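Local atomic coordinates of oxidized polyvinyl alcohol hydrolase (Pseudomonas sp. VM15C, PDB entry 3WWC), a protein that hydrolyses beta-diketones such as nonane-4,6-dione and cleaves oxidized polyvinyl alcohol in the second step of polyvinyl alcohol degradation. Residues A[129-134]-A[176-181]; A[204-209]-A[229-234]. The protein carries 1 engineered substitution. One frame throughout, in Å; residues are numbered along the deposited sequence.

Contact 1 (A[129-134]-A[176-181]); sequences WFEGRA and IASGGT. Engineered in segment 176-181: Ala177 (natural residue Ser). With BUA (butanoic acid), chain C.
Glu131 OE2 is gripped twice. Ser178 OG donates to it at 2.7 Å, arriving on the anti side of the carboxylate and somewhat out of its plane, and water 1 gives a second proton to the same oxygen. That water also touches Thr181 OG1, 2.7 Å away, so it ties the acid to the first turn of the helix by a second route. The other carboxylate oxygen, OE1, is bonded to the Tyr205 hydroxyl; with partners on both oxygens the group can hardly rotate.

Ser178 reaches the acid because its OG stands anti to the backbone N (chi1 -178°). In this pose the hydroxyl also meets the edge of the Trp129 indole, OG lying 3.5 Å from CD1. Trp129 NE1 spends its N-H on Thr69 O, outside the pair, while Gly179 CA sits 3.5 Å from NE1, a close approach onto a residue without a side chain. Farther along the helix, the Thr181 methyl, CG2, lies 3.6 Å from both Glu131 O and Glu131 CD, and Thr181 OG1 takes a further bond from Glu203 N.

The butanoic acid lies on the helix N terminus: its O1 comes within 3.1 Å of Ser178 N, and the ligand is hydrogen-bonded to Ser71 OG and His303 NE2. Ala177, an engineered replacement of the natural serine, probably the nucleophile of the charge relay, is the N-cap. Its strained positive phi (63°, with psi -121°), on the sharp turn from strand 170-176 into helix 178-189, fits the nucleophile elbow of alpha/beta-hydrolases. Glu131 and Trp129 thus buttress the residues that follow the elbow in the first turn of the helix, next to the butanoic acid pocket.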
ATOM      1  N   TRP A 129       3.766  -6.965   7.435  1.00  8.38           N
ATOM      2  CA  TRP A 129       4.698  -5.998   6.870  1.00  8.12           C
ATOM      3  C   TRP A 129       5.100  -5.066   8.003  1.00  8.25           C
ATOM      4  O   TRP A 129       4.397  -4.928   8.983  1.00  8.82           O
ATOM      5  CB  TRP A 129       4.033  -5.124   5.781  1.00  8.25           C
ATOM      6  CG  TRP A 129       3.395  -5.901   4.611  1.00  7.75           C
ATOM      7  CD1 TRP A 129       2.047  -6.172   4.428  1.00  8.61           C
ATOM      8  CD2 TRP A 129       4.074  -6.487   3.494  1.00  7.09           C
ATOM      9  NE1 TRP A 129       1.863  -6.900   3.275  1.00  7.44           N
ATOM     10  CE2 TRP A 129       3.085  -7.107   2.676  1.00  7.13           C
ATOM     11  CE3 TRP A 129       5.420  -6.561   3.101  1.00  8.28           C
ATOM     12  CZ2 TRP A 129       3.410  -7.782   1.486  1.00  8.70           C
ATOM     13  CZ3 TRP A 129       5.757  -7.224   1.941  1.00  8.74           C
ATOM     14  CH2 TRP A 129       4.749  -7.835   1.126  1.00  8.28           C
ATOM     15  N   PHE A 130       6.236  -4.379   7.821  1.00  8.41           N
ATOM     16  CA  PHE A 130       6.668  -3.393   8.816  1.00  8.63           C
ATOM     17  C   PHE A 130       5.944  -2.104   8.383  1.00  8.10           C
ATOM     18  O   PHE A 130       6.508  -1.208   7.751  1.00  8.33           O
ATOM     19  CB  PHE A 130       8.203  -3.275   8.729  1.00  8.36           C
ATOM     20  CG  PHE A 130       8.934  -4.600   9.011  1.00  8.26           C
ATOM     21  CD1 PHE A 130       8.808  -5.196  10.256  1.00 10.27           C
ATOM     22  CD2 PHE A 130       9.692  -5.249   8.026  1.00  9.38           C
ATOM     23  CE1 PHE A 130       9.430  -6.441  10.495  1.00 11.23           C
ATOM     24  CE2 PHE A 130      10.304  -6.460   8.267  1.00  9.55           C
ATOM     25  CZ  PHE A 130      10.173  -7.070   9.511  1.00 10.99           C
ATOM     26  N   GLU A 131       4.680  -2.037   8.774  1.00  8.37           N
ATOM     27  CA  GLU A 131       3.785  -1.012   8.302  1.00  8.51           C
ATOM     28  C   GLU A 131       3.206  -0.032   9.302  1.00  9.20           C
ATOM     29  O   GLU A 131       2.452   0.862   8.902  1.00  9.49           O
ATOM     30  CB  GLU A 131       2.637  -1.651   7.444  1.00  9.58           C
ATOM     31  CG  GLU A 131       1.953  -3.013   7.894  1.00  8.41           C
ATOM     32  CD  GLU A 131       0.839  -2.891   8.924  1.00  9.61           C
ATOM     33  OE1 GLU A 131       1.012  -2.199   9.956  1.00  9.48           O
ATOM     34  OE2 GLU A 131      -0.222  -3.542   8.722  1.00 10.84           O
ATOM     35  N   GLY A 132       3.575  -0.145  10.574  1.00  8.77           N
ATOM     36  CA  GLY A 132       3.053   0.824  11.529  1.00  8.53           C
ATOM     37  C   GLY A 132       3.724   0.587  12.879  1.00  8.23           C
ATOM     38  O   GLY A 132       3.959  -0.560  13.255  1.00  9.87           O
ATOM     39  N   ARG A 133       3.968   1.654  13.612  1.00  9.88           N
ATOM     40  CA  ARG A 133       4.587   1.481  14.931  1.00  8.87           C
ATOM     41  C   ARG A 133       3.570   0.938  15.905  1.00 10.86           C
ATOM     42  O   ARG A 133       2.379   1.224  15.799  1.00 11.55           O
ATOM     43  CB  ARG A 133       5.164   2.826  15.404  1.00 10.95           C
ATOM     44  CG  ARG A 133       4.114   3.906  15.687  1.00  8.54           C
ATOM     45  CD  ARG A 133       4.823   5.184  16.108  1.00  9.73           C
ATOM     46  NE  ARG A 133       3.988   6.373  16.132  1.00 12.36           N
ATOM     47  CZ  ARG A 133       3.448   6.871  17.246  1.00 12.19           C
ATOM     48  NH1 ARG A 133       3.651   6.252  18.408  1.00 13.18           N
ATOM     49  NH2 ARG A 133       2.761   8.012  17.201  1.00 11.09           N
ATOM     50  N   ALA A 134       4.044   0.111  16.828  1.00  9.82           N
ATOM     51  CA  ALA A 134       3.200  -0.472  17.844  1.00 12.42           C
ATOM     52  C   ALA A 134       2.687   0.612  18.786  1.00 13.56           C
ATOM     53  O   ALA A 134       3.246   1.689  18.859  1.00 12.92           O
ATOM     54  CB  ALA A 134       4.012  -1.506  18.631  1.00 11.94           C
ATOM     55  N   ILE A 176      -3.469  -4.720  -0.522  1.00  7.84           N
ATOM     56  CA  ILE A 176      -4.715  -4.894   0.196  1.00  7.53           C
ATOM     57  C   ILE A 176      -4.502  -5.111   1.692  1.00  7.25           C
ATOM     58  O   ILE A 176      -3.577  -5.805   2.096  1.00  8.20           O
ATOM     59  CB  ILE A 176      -5.509  -6.113  -0.400  1.00  8.06           C
ATOM     60  CG1 ILE A 176      -6.795  -6.365   0.374  1.00  8.78           C
ATOM     61  CG2 ILE A 176      -4.686  -7.430  -0.330  1.00  9.74           C
ATOM     62  CD1 ILE A 176      -7.823  -5.275   0.199  1.00 10.80           C
ATOM     63  N   ALA A 177      -5.321  -4.438   2.495  1.00  7.13           N
ATOM     64  CA  ALA A 177      -5.342  -4.675   3.937  1.00  8.47           C
ATOM     65  C   ALA A 177      -4.007  -4.314   4.531  1.00  8.19           C
ATOM     66  O   ALA A 177      -3.627  -3.158   4.359  1.00  8.59           O
ATOM     67  CB  ALA A 177      -5.739  -6.144   4.167  1.00 10.34           C
ATOM     68  N   SER A 178      -3.278  -5.213   5.183  1.00  8.31           N
ATOM     69  CA  SER A 178      -1.970  -4.826   5.733  1.00  8.41           C
ATOM     70  C   SER A 178      -1.077  -4.378   4.572  1.00  8.09           C
ATOM     71  O   SER A 178      -0.205  -3.531   4.806  1.00  7.13           O
ATOM     72  CB  SER A 178      -1.360  -6.011   6.489  1.00  9.23           C
ATOM     73  OG  SER A 178      -0.119  -5.664   7.067  1.00  9.56           O
ATOM     74  N   GLY A 179      -1.266  -4.921   3.372  1.00  7.78           N
ATOM     75  CA  GLY A 179      -0.451  -4.431   2.254  1.00  7.11           C
ATOM     76  C   GLY A 179      -0.865  -3.014   1.877  1.00  7.00           C
ATOM     77  O   GLY A 179      -0.029  -2.287   1.327  1.00  7.51           O
ATOM     78  N   GLY A 180      -2.129  -2.650   2.086  1.00  6.79           N
ATOM     79  CA  GLY A 180      -2.556  -1.273   1.861  1.00  6.85           C
ATOM     80  C   GLY A 180      -1.953  -0.358   2.930  1.00  6.75           C
ATOM     81  O   GLY A 180      -1.598   0.776   2.625  1.00  7.71           O
ATOM     82  N   THR A 181      -1.837  -0.838   4.179  1.00  6.74           N
ATOM     83  CA  THR A 181      -1.217  -0.054   5.240  1.00  7.35           C
ATOM     84  C   THR A 181       0.242   0.167   4.865  1.00  6.59           C
ATOM     85  O   THR A 181       0.773   1.268   5.024  1.00  8.07           O
ATOM     86  CB  THR A 181      -1.316  -0.816   6.563  1.00  7.44           C
ATOM     87  OG1 THR A 181      -2.686  -1.257   6.731  1.00  8.24           O
ATOM     88  CG2 THR A 181      -0.862   0.072   7.722  1.00  7.78           C
TER
HETATM   89  C1  BUA C 402      -4.821  -4.811  11.272  0.50 32.18           C
HETATM   90  C2  BUA C 402      -5.518  -5.113   9.944  1.00 31.98           C
HETATM   91  C3  BUA C 402      -4.521  -5.785   8.999  1.00 30.41           C
HETATM   92  C4  BUA C 402      -5.200  -6.199   7.691  1.00 30.26           C
HETATM   93  O1  BUA C 402      -4.741  -7.213   7.118  1.00 22.42           O
HETATM   94  O2  BUA C 402      -6.110  -5.450   7.266  1.00 30.08           O
HETATM   95  O   HOH W   1      -2.925  -3.041   8.787  1.00 13.03           O

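Contact 2 (A[204-209]-A[229-234]); sequences WYVTSD and KIHQGR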
ATOM      1  N   TRP A 204      -4.481   3.505   8.901  1.00  7.53           N
ATOM      2  CA  TRP A 204      -3.755   4.759   9.163  1.00  8.31           C
ATOM      3  C   TRP A 204      -3.273   4.717  10.638  1.00  9.45           C
ATOM      4  O   TRP A 204      -2.312   5.403  10.989  1.00  9.89           O
ATOM      5  CB  TRP A 204      -4.686   5.979   9.003  1.00  8.16           C
ATOM      6  CG  TRP A 204      -3.940   7.277   8.753  1.00  8.61           C
ATOM      7  CD1 TRP A 204      -3.766   8.326   9.636  1.00  8.56           C
ATOM      8  CD2 TRP A 204      -3.277   7.661   7.538  1.00  7.85           C
ATOM      9  NE1 TRP A 204      -3.044   9.338   9.035  1.00  8.09           N
ATOM     10  CE2 TRP A 204      -2.729   8.960   7.742  1.00  7.92           C
ATOM     11  CE3 TRP A 204      -3.092   7.031   6.283  1.00 10.07           C
ATOM     12  CZ2 TRP A 204      -2.018   9.641   6.740  1.00  9.31           C
ATOM     13  CZ3 TRP A 204      -2.383   7.708   5.285  1.00  8.62           C
ATOM     14  CH2 TRP A 204      -1.850   9.005   5.502  1.00  8.70           C
ATOM     15  N   TYR A 205      -3.942   3.934  11.476  1.00  9.44           N
ATOM     16  CA  TYR A 205      -3.649   3.827  12.938  1.00  9.68           C
ATOM     17  C   TYR A 205      -3.684   5.217  13.543  1.00 10.34           C
ATOM     18  O   TYR A 205      -2.717   5.718  14.160  1.00  9.74           O
ATOM     19  CB  TYR A 205      -2.298   3.195  13.191  1.00  8.96           C
ATOM     20  CG  TYR A 205      -2.123   1.820  12.609  1.00  8.14           C
ATOM     21  CD1 TYR A 205      -2.978   0.763  12.950  1.00 10.58           C
ATOM     22  CD2 TYR A 205      -1.018   1.548  11.800  1.00  9.22           C
ATOM     23  CE1 TYR A 205      -2.710  -0.536  12.519  1.00 10.46           C
ATOM     24  CE2 TYR A 205      -0.739   0.252  11.370  1.00  9.76           C
ATOM     25  CZ  TYR A 205      -1.581  -0.772  11.738  1.00  9.90           C
ATOM     26  OH  TYR A 205      -1.267  -2.086  11.392  1.00 10.68           O
ATOM     27  N   VAL A 206      -4.834   5.866  13.378  1.00 10.04           N
ATOM     28  CA  VAL A 206      -5.007   7.239  13.840  1.00 10.45           C
ATOM     29  C   VAL A 206      -4.590   7.451  15.295  1.00 10.46           C
ATOM     30  O   VAL A 206      -4.924   6.628  16.186  1.00 10.86           O
ATOM     31  CB  VAL A 206      -6.469   7.637  13.654  1.00 10.38           C
ATOM     32  CG1 VAL A 206      -6.780   8.995  14.378  1.00 10.69           C
ATOM     33  CG2 VAL A 206      -6.720   7.835  12.173  1.00 11.98           C
ATOM     34  N   THR A 207      -3.830   8.527  15.518  1.00  9.93           N
ATOM     35  CA  THR A 207      -3.439   8.872  16.901  1.00 10.53           C
ATOM     36  C   THR A 207      -3.921  10.285  17.197  1.00 11.50           C
ATOM     37  O   THR A 207      -4.454  10.988  16.343  1.00 12.98           O
ATOM     38  CB  THR A 207      -1.897   8.919  17.092  1.00 10.20           C
ATOM     39  OG1 THR A 207      -1.320   9.985  16.309  1.00 10.66           O
ATOM     40  CG2 THR A 207      -1.263   7.563  16.699  1.00  9.74           C
ATOM     41  N   SER A 208      -3.692  10.719  18.434  1.00 13.07           N
ATOM     42  CA  SER A 208      -3.995  12.094  18.757  1.00 13.10           C
ATOM     43  C   SER A 208      -2.950  12.952  18.070  1.00 12.93           C
ATOM     44  O   SER A 208      -1.919  12.461  17.587  1.00 13.44           O
ATOM     45  CB  SER A 208      -3.894  12.357  20.272  1.00 15.67           C
ATOM     46  OG  SER A 208      -4.811  11.511  20.952  1.00 20.23           O
ATOM     47  N   ASP A 209      -3.184  14.268  18.060  1.00 13.10           N
ATOM     48  CA  ASP A 209      -2.225  15.179  17.431  1.00 13.85           C
ATOM     49  C   ASP A 209      -0.829  15.099  18.056  1.00 14.68           C
ATOM     50  O   ASP A 209       0.161  15.342  17.348  1.00 15.87           O
ATOM     51  CB  ASP A 209      -2.700  16.637  17.528  1.00 15.95           C
ATOM     52  CG  ASP A 209      -3.808  16.964  16.570  1.00 20.74           C
ATOM     53  OD1 ASP A 209      -4.089  16.137  15.659  1.00 20.50           O
ATOM     54  OD2 ASP A 209      -4.420  18.062  16.701  1.00 21.84           O
ATOM     55  N   LYS A 229     -10.549  16.533   9.027  1.00 13.89           N
ATOM     56  CA  LYS A 229      -9.249  17.050   9.370  1.00 15.45           C
ATOM     57  C   LYS A 229      -8.112  16.074   9.080  1.00 13.16           C
ATOM     58  O   LYS A 229      -8.342  14.886   8.862  1.00 12.64           O
ATOM     59  CB  LYS A 229      -9.242  17.434  10.817  1.00 20.11           C
ATOM     60  CG  LYS A 229      -9.290  16.315  11.666  1.00 23.10           C
ATOM     61  CD  LYS A 229      -7.996  16.377  12.429  1.00 28.20           C
ATOM     62  CE  LYS A 229      -8.217  16.525  13.909  1.00 26.29           C
ATOM     63  NZ  LYS A 229      -6.833  16.429  14.488  1.00 29.63           N
ATOM     64  N   ILE A 230      -6.904  16.597   9.081  1.00 13.66           N
ATOM     65  CA  ILE A 230      -5.741  15.751   8.907  1.00 13.38           C
ATOM     66  C   ILE A 230      -5.425  15.133  10.263  1.00 12.65           C
ATOM     67  O   ILE A 230      -5.182  15.818  11.256  1.00 15.04           O
ATOM     68  CB  ILE A 230      -4.567  16.548   8.358  1.00 14.73           C
ATOM     69  CG1 ILE A 230      -4.865  16.920   6.893  1.00 19.37           C
ATOM     70  CG2 ILE A 230      -3.282  15.689   8.358  1.00 16.10           C
ATOM     71  CD1 ILE A 230      -3.911  18.012   6.349  1.00 21.62           C
ATOM     72  N   HIS A 231      -5.452  13.810  10.311  1.00 11.20           N
ATOM     73  CA  HIS A 231      -5.162  13.044  11.526  1.00  9.94           C
ATOM     74  C   HIS A 231      -3.794  12.396  11.431  1.00  9.75           C
ATOM     75  O   HIS A 231      -3.393  11.858  10.386  1.00  9.49           O
ATOM     76  CB  HIS A 231      -6.148  11.891  11.708  1.00 11.16           C
ATOM     77  CG  HIS A 231      -7.538  12.338  12.001  1.00 11.98           C
ATOM     78  ND1 HIS A 231      -8.004  12.496  13.296  1.00 14.01           N
ATOM     79  CD2 HIS A 231      -8.537  12.731  11.175  1.00 13.83           C
ATOM     80  CE1 HIS A 231      -9.235  12.977  13.244  1.00 14.62           C
ATOM     81  NE2 HIS A 231      -9.582  13.123  11.980  1.00 13.71           N
ATOM     82  N   GLN A 232      -3.044  12.511  12.511  1.00  9.67           N
ATOM     83  CA  GLN A 232      -1.748  11.830  12.616  1.00 10.24           C
ATOM     84  C   GLN A 232      -2.032  10.336  12.690  1.00  9.64           C
ATOM     85  O   GLN A 232      -3.153   9.916  12.948  1.00 10.02           O
ATOM     86  CB  GLN A 232      -1.049  12.262  13.908  1.00 10.70           C
ATOM     87  CG  GLN A 232      -0.794  13.772  13.957  1.00 10.83           C
ATOM     88  CD  GLN A 232       0.173  14.210  12.892  1.00 12.27           C
ATOM     89  OE1 GLN A 232       1.199  13.564  12.677  1.00 12.88           O
ATOM     90  NE2 GLN A 232      -0.150  15.284  12.201  1.00 12.91           N
ATOM     91  N   GLY A 233      -1.022   9.507  12.435  1.00  8.68           N
ATOM     92  CA  GLY A 233      -1.231   8.062  12.576  1.00  8.67           C
ATOM     93  C   GLY A 233       0.069   7.275  12.697  1.00  8.03           C
ATOM     94  O   GLY A 233       1.111   7.689  12.177  1.00  9.18           O
ATOM     95  N   ARG A 234      -0.037   6.098  13.324  1.00  8.93           N
ATOM     96  CA  ARG A 234       1.101   5.221  13.534  1.00  9.12           C
ATOM     97  C   ARG A 234       1.601   4.630  12.235  1.00  9.60           C
ATOM     98  O   ARG A 234       2.677   4.032  12.232  1.00  9.21           O
ATOM     99  CB  ARG A 234       0.736   4.103  14.534  1.00  9.89           C
ATOM    100  CG  ARG A 234       0.431   4.677  15.920  1.00  9.12           C
ATOM    101  CD  ARG A 234       0.223   3.600  16.956  1.00  9.74           C
ATOM    102  NE  ARG A 234      -1.090   2.973  16.787  1.00 10.60           N
ATOM    103  CZ  ARG A 234      -1.349   1.674  16.673  1.00 11.24           C
ATOM    104  NH1 ARG A 234      -0.391   0.763  16.665  1.00 11.00           N
ATOM    105  NH2 ARG A 234      -2.622   1.267  16.612  1.00 12.88           N
TER
HETATM  106  O   HOH W   2      -3.385   4.620  17.322  1.00 11.01           O
HETATM  107  O   HOH W   3      -4.229  13.662  14.783  1.00 14.30           O
HETATM  108  O   HOH W   4      -6.882  12.218  15.781  1.00 18.54           O
HETATM  109  O   HOH W   5      -2.794  16.579  12.809  1.00 27.38           O
HETATM  110  O   HOH W   6      -7.194  19.310  15.912  1.00 41.67           O
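Lys229 meets Asp209 across the contact in a salt bridge, NZ to OD1 at 3.0 Å, the two side chains approaching from opposite directions. The lysine chain bends at chi2 and chi3, and its CD rides over the centre of the His231 ring, 3.6 Å above the plane. Water 5 links Ile230 O to the same aspartate oxygen.

His231 takes the Trp204 indole N-H on its backbone O, NE1 to O 2.9 Å, with the donor 35° above the carbonyl plane; its ring lies against Val206 CG1, and its NE2 is held by Ala226 O. Gln232 O accepts Thr207 N at 3.0 Å, and Gln232 CB lies 3.3 Å from Thr207 OG1, whose hydroxyl donates to Ser208 O. Gly233 forms a single beta bridge with Val206, its CA close enough for C-H...O contacts with the carbonyls of Trp204 and Tyr205.

Arg234 N donates to Tyr205 O, 2.8 Å, in a fairly straight bond (165°). Its chain, bent at chi3, brings one face of the guanidinium to Tyr205, whose CB stands 3.5 Å off that plane toward the rim, ring and guanidinium planes 36° apart, while NE binds water 2 and NH1 reaches Arg133 O and Asn125 OD1.

Direct N-H bonds to carbonyls and bridging waters run along much of the contact; the one salt bridge lies at exposed Asp209, where ionic strength would probably matter more.

How the contacts relate
Following the chain, the loop after strand 96-100 supplies 129-134; helix 148-160 and strand 170-176 come next, and contact 1 closes this excursion at the start of helix 178-189. Strand 196-200 leads to 204-209, helix 216-225 intervenes, and contact 2 closes at 229-234 before strand 247-253. The two closures neither nest nor cross: they stand in series, with centres about 15 Å apart. They nevertheless touch in space, Thr181 CG2 packing on Tyr205 CE2 at 3.7 Å. Together they join the 129-134 loop, helix 178-189 and the loops around helix 216-225 beside the two butanoic acid sites.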